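Local coordinates for protein putative xanthine dehydrogenase YAGS fad-binding subunit (Escherichia coli, PDB 5G5G) that probably oxidises aldehydes in the periplasm, as the molybdenum cofactor-carrying subunit of a three-chain enzyme of the xanthine dehydrogenase family, at residues G61-L66 / A132-N137; V80-N85 / A111-V116. All blocks are in the same frame, centred on the assembly; numbering follows the deposited sequence. Where two conformers were deposited one is given.

Interaction 1: residues G61-L66 / A132-N137; sequences GRLTAL and AHYRRN
Leu63 CD1 comes obliquely to the phenol ring of Tyr134, 3.7 Å from Tyr134 CE2, and Arg62 O also approaches the ring obliquely. The Tyr134 hydroxyl is bonded beyond the pair, to the backbone N of Ala57. The same Leu63 CD1 lies 4.0 Å from Ala132 CB, and Leu66 CD1 reaches that methyl at 3.9 Å, so one alanine is shared by two leucines on the apolar face. Arg62, Ala65, His133 and Arg135 project from the other, more open face. Arg62 and Arg135 form a hydrogen-bonded antiparallel pair, with Arg62 N 3.0 Å from Arg135 O. A classic beta bulge then shifts the register, His133 O accepting from two successive backbone donors. Thr64 N lies 2.7 Å from His133 O in a bond bent to 132°. Ala65 N stands farther from His133 O, at 3.3 Å, but its bond is straighter, at 165°. Thr64 OG1, set between its own backbone N and carbonyl carbon, adds a weak third bond to this oxygen. At the far end Gly61 CA makes a CA-H...O contact of 3.2 Å with Arg135 O, a close approach made by a residue whose backbone angles call for glycine. Strand 61-67 is the middle of a three-stranded antiparallel sheet in the hammerhead region, bonded on its second edge to Pro103 and Ile105, while Leu66, Ala132 and Tyr134 pack on Ile112 of strand 111-117.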
ATOM      1  N   GLY C  61      -7.789   1.068  28.482  1.00 23.42           N
ATOM      2  CA  GLY C  61      -8.111   1.729  29.726  1.00 25.04           C
ATOM      3  C   GLY C  61      -9.416   2.508  29.650  1.00 26.13           C
ATOM      4  O   GLY C  61     -10.341   2.147  28.926  1.00 24.87           O
ATOM      5  N   ARG C  62      -9.471   3.585  30.434  1.00 27.66           N
ATOM      6  CA  ARG C  62     -10.650   4.414  30.591  1.00 30.46           C
ATOM      7  C   ARG C  62     -10.289   5.843  30.195  1.00 28.45           C
ATOM      8  O   ARG C  62      -9.183   6.331  30.465  1.00 27.58           O
ATOM      9  CB  ARG C  62     -11.129   4.417  32.056  1.00 35.82           C
ATOM     10  CG  ARG C  62     -12.578   4.866  32.205  1.00 40.86           C
ATOM     11  CD  ARG C  62     -13.177   4.610  33.581  1.00 46.45           C
ATOM     12  NE  ARG C  62     -14.568   5.095  33.651  1.00 50.25           N
ATOM     13  CZ  ARG C  62     -15.641   4.451  33.177  1.00 50.33           C
ATOM     14  NH1 ARG C  62     -15.541   3.258  32.600  1.00 50.77           N
ATOM     15  NH2 ARG C  62     -16.844   5.010  33.295  1.00 52.97           N
ATOM     16  N   LEU C  63     -11.238   6.487  29.544  1.00 28.36           N
ATOM     17  CA  LEU C  63     -11.171   7.892  29.214  1.00 28.69           C
ATOM     18  C   LEU C  63     -11.746   8.607  30.432  1.00 30.27           C
ATOM     19  O   LEU C  63     -12.954   8.592  30.638  1.00 31.18           O
ATOM     20  CB  LEU C  63     -12.003   8.114  27.942  1.00 28.41           C
ATOM     21  CG  LEU C  63     -11.938   9.451  27.237  1.00 27.52           C
ATOM     22  CD1 LEU C  63     -10.504   9.796  26.873  1.00 26.83           C
ATOM     23  CD2 LEU C  63     -12.855   9.417  26.030  1.00 27.04           C
ATOM     24  N   THR C  64     -10.881   9.153  31.280  1.00 31.52           N
ATOM     25  CA  THR C  64     -11.362   9.766  32.558  1.00 34.99           C
ATOM     26  C   THR C  64     -12.077  11.080  32.236  1.00 36.42           C
ATOM     27  O   THR C  64     -13.202  11.343  32.749  1.00 40.15           O
ATOM     28  CB  THR C  64     -10.247   9.918  33.616  1.00 35.66           C
ATOM     29  OG1 THR C  64      -9.072  10.500  33.046  1.00 35.75           O
ATOM     30  CG2 THR C  64      -9.866   8.524  34.168  1.00 36.45           C
ATOM     31  N   ALA C  65     -11.512  11.821  31.290  1.00 32.25           N
ATOM     32  CA  ALA C  65     -12.224  12.993  30.766  1.00 30.98           C
ATOM     33  C   ALA C  65     -11.877  13.312  29.302  1.00 26.12           C
ATOM     34  O   ALA C  65     -10.851  12.880  28.750  1.00 26.06           O
ATOM     35  CB  ALA C  65     -11.986  14.181  31.666  1.00 31.52           C
ATOM     36  N   LEU C  66     -12.766  14.059  28.688  1.00 23.64           N
ATOM     37  CA  LEU C  66     -12.591  14.440  27.331  1.00 21.84           C
ATOM     38  C   LEU C  66     -13.116  15.848  27.223  1.00 21.95           C
ATOM     39  O   LEU C  66     -14.312  16.064  27.183  1.00 22.31           O
ATOM     40  CB  LEU C  66     -13.373  13.481  26.426  1.00 21.44           C
ATOM     41  CG  LEU C  66     -13.197  13.762  24.944  1.00 20.94           C
ATOM     42  CD1 LEU C  66     -11.724  13.736  24.540  1.00 20.79           C
ATOM     43  CD2 LEU C  66     -13.954  12.723  24.103  1.00 20.92           C
ATOM     44  N   ALA C 132      -7.775  14.985  26.190  1.00 22.99           N
ATOM     45  CA  ALA C 132      -8.168  13.641  26.642  1.00 23.48           C
ATOM     46  C   ALA C 132      -7.254  13.198  27.767  1.00 24.61           C
ATOM     47  O   ALA C 132      -6.043  13.290  27.623  1.00 24.13           O
ATOM     48  CB  ALA C 132      -8.077  12.653  25.523  1.00 23.83           C
ATOM     49  N   HIS C 133      -7.810  12.776  28.885  0.60 25.27           N
ATOM     50  CA  HIS C 133      -6.988  12.176  29.931  0.60 26.52           C
ATOM     51  C   HIS C 133      -7.507  10.772  30.231  0.60 26.59           C
ATOM     52  O   HIS C 133      -8.729  10.484  30.205  0.60 26.50           O
ATOM     53  CB  HIS C 133      -6.888  13.046  31.194  0.60 27.33           C
ATOM     54  CG  HIS C 133      -6.300  14.406  30.962  0.60 27.52           C
ATOM     55  ND1 HIS C 133      -6.795  15.536  31.573  0.60 29.42           N
ATOM     56  CD2 HIS C 133      -5.260  14.820  30.194  0.60 27.55           C
ATOM     57  CE1 HIS C 133      -6.096  16.589  31.180  0.60 29.06           C
ATOM     58  NE2 HIS C 133      -5.160  16.181  30.341  0.60 28.29           N
ATOM     59  N   TYR C 134      -6.539   9.913  30.543  1.00 27.05           N
ATOM     60  CA  TYR C 134      -6.708   8.467  30.637  1.00 26.68           C
ATOM     61  C   TYR C 134      -6.121   7.819  31.909  1.00 29.06           C
ATOM     62  O   TYR C 134      -5.168   8.339  32.512  1.00 27.96           O
ATOM     63  CB  TYR C 134      -5.978   7.793  29.483  1.00 25.87           C
ATOM     64  CG  TYR C 134      -6.205   8.342  28.103  1.00 23.78           C
ATOM     65  CD1 TYR C 134      -5.457   9.426  27.627  1.00 23.11           C
ATOM     66  CD2 TYR C 134      -7.105   7.726  27.240  1.00 23.08           C
ATOM     67  CE1 TYR C 134      -5.625   9.920  26.340  1.00 22.56           C
ATOM     68  CE2 TYR C 134      -7.282   8.195  25.957  1.00 22.45           C
ATOM     69  CZ  TYR C 134      -6.529   9.273  25.505  1.00 21.90           C
ATOM     70  OH  TYR C 134      -6.674   9.718  24.223  1.00 21.13           O
ATOM     71  N   ARG C 135      -6.697   6.663  32.223  1.00 30.44           N
ATOM     72  CA  ARG C 135      -6.187   5.681  33.186  1.00 32.49           C
ATOM     73  C   ARG C 135      -5.913   4.402  32.375  1.00 31.13           C
ATOM     74  O   ARG C 135      -6.846   3.744  31.927  1.00 29.42           O
ATOM     75  CB  ARG C 135      -7.259   5.415  34.240  1.00 36.19           C
ATOM     76  CG  ARG C 135      -6.869   4.441  35.351  1.00 41.58           C
ATOM     77  CD  ARG C 135      -5.946   5.084  36.381  1.00 46.11           C
ATOM     78  NE  ARG C 135      -5.356   4.066  37.277  1.00 51.33           N
ATOM     79  CZ  ARG C 135      -5.271   4.143  38.614  1.00 57.36           C
ATOM     80  NH1 ARG C 135      -5.705   5.206  39.299  1.00 58.10           N
ATOM     81  NH2 ARG C 135      -4.716   3.140  39.290  1.00 59.77           N
ATOM     82  N   ARG C 136      -4.643   4.067  32.178  1.00 30.41           N
ATOM     83  CA  ARG C 136      -4.317   2.831  31.475  1.00 29.82           C
ATOM     84  C   ARG C 136      -4.726   1.625  32.268  1.00 30.54           C
ATOM     85  O   ARG C 136      -4.711   1.640  33.522  1.00 31.81           O
ATOM     86  CB  ARG C 136      -2.827   2.713  31.259  1.00 30.91           C
ATOM     87  CG  ARG C 136      -2.200   3.738  30.368  1.00 31.52           C
ATOM     88  CD  ARG C 136      -0.729   3.365  30.204  1.00 33.81           C
ATOM     89  NE  ARG C 136      -0.075   4.315  29.310  1.00 35.68           N
ATOM     90  CZ  ARG C 136      -0.047   4.232  27.984  1.00 33.31           C
ATOM     91  NH1 ARG C 136      -0.632   3.223  27.337  1.00 32.39           N
ATOM     92  NH2 ARG C 136       0.602   5.179  27.304  1.00 34.39           N
ATOM     93  N   ASN C 137      -5.128   0.565  31.572  0.50 29.98           N
ATOM     94  CA  ASN C 137      -5.341  -0.736  32.193  0.50 30.64           C
ATOM     95  C   ASN C 137      -4.369  -1.699  31.532  0.50 30.06           C
ATOM     96  O   ASN C 137      -3.828  -1.399  30.466  0.50 28.06           O
ATOM     97  CB  ASN C 137      -6.789  -1.211  32.039  0.50 31.20           C
ATOM     98  CG  ASN C 137      -7.782  -0.349  32.817  0.50 32.83           C
ATOM     99  OD1 ASN C 137      -7.411   0.626  33.496  0.50 34.19           O
ATOM    100  ND2 ASN C 137      -9.056  -0.687  32.697  0.50 33.19           N
TER

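Interaction 2: residues V80-N85 / A111-V116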
ATOM      1  N   VAL C  80     -17.790  19.943  18.394  1.00 16.20           N
ATOM      2  CA  VAL C  80     -16.948  18.774  18.628  1.00 16.51           C
ATOM      3  C   VAL C  80     -17.862  17.618  19.034  1.00 17.14           C
ATOM      4  O   VAL C  80     -18.596  17.745  20.020  1.00 17.82           O
ATOM      5  CB  VAL C  80     -15.907  19.022  19.768  1.00 17.28           C
ATOM      6  CG1 VAL C  80     -14.999  17.806  19.923  1.00 17.12           C
ATOM      7  CG2 VAL C  80     -15.105  20.292  19.461  1.00 17.67           C
ATOM      8  N   ILE C  81     -17.806  16.529  18.285  1.00 16.70           N
ATOM      9  CA  ILE C  81     -18.607  15.333  18.536  1.00 17.10           C
ATOM     10  C   ILE C  81     -17.857  14.404  19.469  1.00 16.57           C
ATOM     11  O   ILE C  81     -16.678  14.152  19.231  1.00 16.27           O
ATOM     12  CB  ILE C  81     -18.904  14.576  17.247  1.00 17.80           C
ATOM     13  CG1 ILE C  81     -19.406  15.553  16.176  1.00 18.47           C
ATOM     14  CG2 ILE C  81     -19.881  13.420  17.501  1.00 18.38           C
ATOM     15  CD1 ILE C  81     -20.502  16.480  16.568  1.00 19.20           C
ATOM     16  N   THR C  82     -18.556  13.866  20.477  1.00 16.45           N
ATOM     17  CA  THR C  82     -17.990  12.899  21.412  1.00 16.54           C
ATOM     18  C   THR C  82     -18.995  11.807  21.707  1.00 17.39           C
ATOM     19  O   THR C  82     -20.150  11.988  21.416  1.00 17.72           O
ATOM     20  CB  THR C  82     -17.655  13.575  22.757  1.00 16.92           C
ATOM     21  OG1 THR C  82     -18.868  14.003  23.404  1.00 17.11           O
ATOM     22  CG2 THR C  82     -16.789  14.796  22.537  1.00 16.57           C
ATOM     23  N   ALA C  83     -18.564  10.708  22.334  1.00 18.29           N
ATOM     24  CA  ALA C  83     -19.536   9.662  22.753  1.00 19.53           C
ATOM     25  C   ALA C  83     -20.550  10.238  23.672  1.00 21.82           C
ATOM     26  O   ALA C  83     -21.760   9.935  23.588  1.00 23.39           O
ATOM     27  CB  ALA C  83     -18.849   8.475  23.410  1.00 19.16           C
ATOM     28  N   SER C  84     -20.084  11.108  24.578  1.00 23.48           N
ATOM     29  CA  SER C  84     -20.920  11.695  25.538  1.00 25.01           C
ATOM     30  C   SER C  84     -22.024  12.575  24.923  1.00 25.08           C
ATOM     31  O   SER C  84     -23.156  12.609  25.447  1.00 27.52           O
ATOM     32  CB  SER C  84     -20.043  12.487  26.519  1.00 26.48           C
ATOM     33  OG  SER C  84     -20.819  12.945  27.502  1.00 29.92           O
ATOM     34  N   ASN C  85     -21.732  13.343  23.883  1.00 22.38           N
ATOM     35  CA  ASN C  85     -22.765  14.208  23.303  1.00 22.34           C
ATOM     36  C   ASN C  85     -23.469  13.631  22.077  1.00 22.25           C
ATOM     37  O   ASN C  85     -24.419  14.230  21.597  1.00 21.61           O
ATOM     38  CB  ASN C  85     -22.275  15.657  23.065  1.00 22.38           C
ATOM     39  CG  ASN C  85     -21.242  15.759  21.943  1.00 21.05           C
ATOM     40  OD1 ASN C  85     -21.209  14.929  21.020  1.00 19.70           O
ATOM     41  ND2 ASN C  85     -20.390  16.795  22.024  1.00 20.81           N
ATOM     42  N   ALA C 111     -11.410   5.923  17.636  1.00 13.38           N
ATOM     43  CA  ALA C 111     -11.914   7.289  17.549  1.00 13.74           C
ATOM     44  C   ALA C 111     -12.607   7.698  18.858  1.00 14.22           C
ATOM     45  O   ALA C 111     -13.426   6.935  19.396  1.00 14.89           O
ATOM     46  CB  ALA C 111     -12.873   7.438  16.413  1.00 13.63           C
ATOM     47  N   ILE C 112     -12.294   8.886  19.372  1.00 14.42           N
ATOM     48  CA  ILE C 112     -12.937   9.403  20.592  1.00 14.89           C
ATOM     49  C   ILE C 112     -13.619  10.748  20.432  1.00 15.39           C
ATOM     50  O   ILE C 112     -14.392  11.165  21.305  1.00 15.95           O
ATOM     51  CB  ILE C 112     -12.007   9.419  21.822  1.00 15.73           C
ATOM     52  CG1 ILE C 112     -10.789  10.337  21.574  1.00 15.76           C
ATOM     53  CG2 ILE C 112     -11.592   8.000  22.152  1.00 16.19           C
ATOM     54  CD1 ILE C 112      -9.916  10.544  22.803  1.00 16.76           C
ATOM     55  N   ALA C 113     -13.302  11.461  19.361  1.00 15.06           N
ATOM     56  CA  ALA C 113     -13.923  12.750  19.112  1.00 15.16           C
ATOM     57  C   ALA C 113     -13.756  13.128  17.637  1.00 14.89           C
ATOM     58  O   ALA C 113     -12.922  12.534  16.909  1.00 14.33           O
ATOM     59  CB  ALA C 113     -13.368  13.842  20.020  1.00 15.75           C
ATOM     60  N   LEU C 114     -14.585  14.087  17.208  1.00 14.49           N
ATOM     61  CA  LEU C 114     -14.462  14.660  15.858  1.00 14.66           C
ATOM     62  C   LEU C 114     -14.652  16.154  15.960  1.00 14.53           C
ATOM     63  O   LEU C 114     -15.667  16.602  16.465  1.00 14.99           O
ATOM     64  CB  LEU C 114     -15.510  14.089  14.892  1.00 15.01           C
ATOM     65  CG  LEU C 114     -15.395  14.611  13.443  1.00 14.91           C
ATOM     66  CD1 LEU C 114     -14.468  13.700  12.652  1.00 14.76           C
ATOM     67  CD2 LEU C 114     -16.758  14.740  12.791  1.00 15.70           C
ATOM     68  N   VAL C 115     -13.661  16.931  15.515  1.00 14.10           N
ATOM     69  CA  VAL C 115     -13.852  18.382  15.474  1.00 14.50           C
ATOM     70  C   VAL C 115     -14.328  18.758  14.075  1.00 14.20           C
ATOM     71  O   VAL C 115     -13.687  18.337  13.105  1.00 14.89           O
ATOM     72  CB  VAL C 115     -12.547  19.131  15.758  1.00 14.86           C
ATOM     73  CG1 VAL C 115     -12.756  20.628  15.681  1.00 15.61           C
ATOM     74  CG2 VAL C 115     -11.988  18.765  17.122  1.00 15.41           C
ATOM     75  N   VAL C 116     -15.404  19.543  13.975  1.00 13.94           N
ATOM     76  CA  VAL C 116     -15.992  19.974  12.724  1.00 13.58           C
ATOM     77  C   VAL C 116     -15.671  21.452  12.592  1.00 13.65           C
ATOM     78  O   VAL C 116     -15.920  22.220  13.532  1.00 13.82           O
ATOM     79  CB  VAL C 116     -17.537  19.818  12.796  1.00 14.07           C
ATOM     80  CG1 VAL C 116     -18.178  20.246  11.497  1.00 14.27           C
ATOM     81  CG2 VAL C 116     -17.864  18.379  13.100  1.00 14.03           C
TER
HETATM   82  O   HOH W   1     -15.783   9.921  23.102  1.00 18.12           O
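Ile81 and Leu114 form a hydrogen-bonded antiparallel pair in the a/b hammerhead domain of the aldehyde oxidase and xanthine dehydrogenase family, where strand 77-82, an outermost strand, within this chain, of a mixed sheet, joins strand 111-117. Ile81 N donates to Leu114 O at 2.8 Å with an angle of 163°, and Leu114 N returns a bond to Ile81 O at 2.9 Å; both donors lie in the plane of the carbonyl they meet. The side chains sort onto two faces. Val80 and Val115 run side by side on one, Val80 CG2 lying 4.2 Å from Val115 CG2, and Val80 CG1 also touches the methyl of Ala113. On the other, Ile81 and Leu114 meet through their CB atoms and both pack on helix 250-262, at Ala261 and Ala258. Beyond this pair the two segments diverge, and a water links them, accepting from Ala83 N at 3.0 Å and donating to Ile112 O at 2.6 Å. Ile112 and Ala113 both face Val54 in a classic beta bulge on the other edge of strand 111-117. The next shell is a capping box at the start of the short, weakly bonded helix 83-86. Thr82 OG1, placed between its backbone N and carbonyl carbon (chi1 66°), accepts from Asn85 N at 3.0 Å. The Asn85 amide folds back along the strand edge turned from 111-116, where its ND2 donates to Val80 O at 2.9 Å. Asn85 OD1 accepts from Thr82 N, 2.9 Å away, with that N 43° above the amide carbonyl plane.

Both contacts are antiparallel strand pairings within the a/b hammerhead domain, and interaction 2 is nested in the chain segment closed by interaction 1. Their centres are 15 Å apart, yet they touch: Leu66 CD2 lies 3.2 Å from Ile112 O and 3.8 Å from Thr82 CG2, joining the three-stranded sheet to the larger mixed one. Interaction 1 is a surface contact, apolar on the face that meets strand 111-117 and polar on the face bearing two arginines and a histidine. Interaction 2 is buried, lined mainly by aliphatic side chains and backed by helix 250-262; its polar side-chain chemistry is gathered at the strand-to-helix turn.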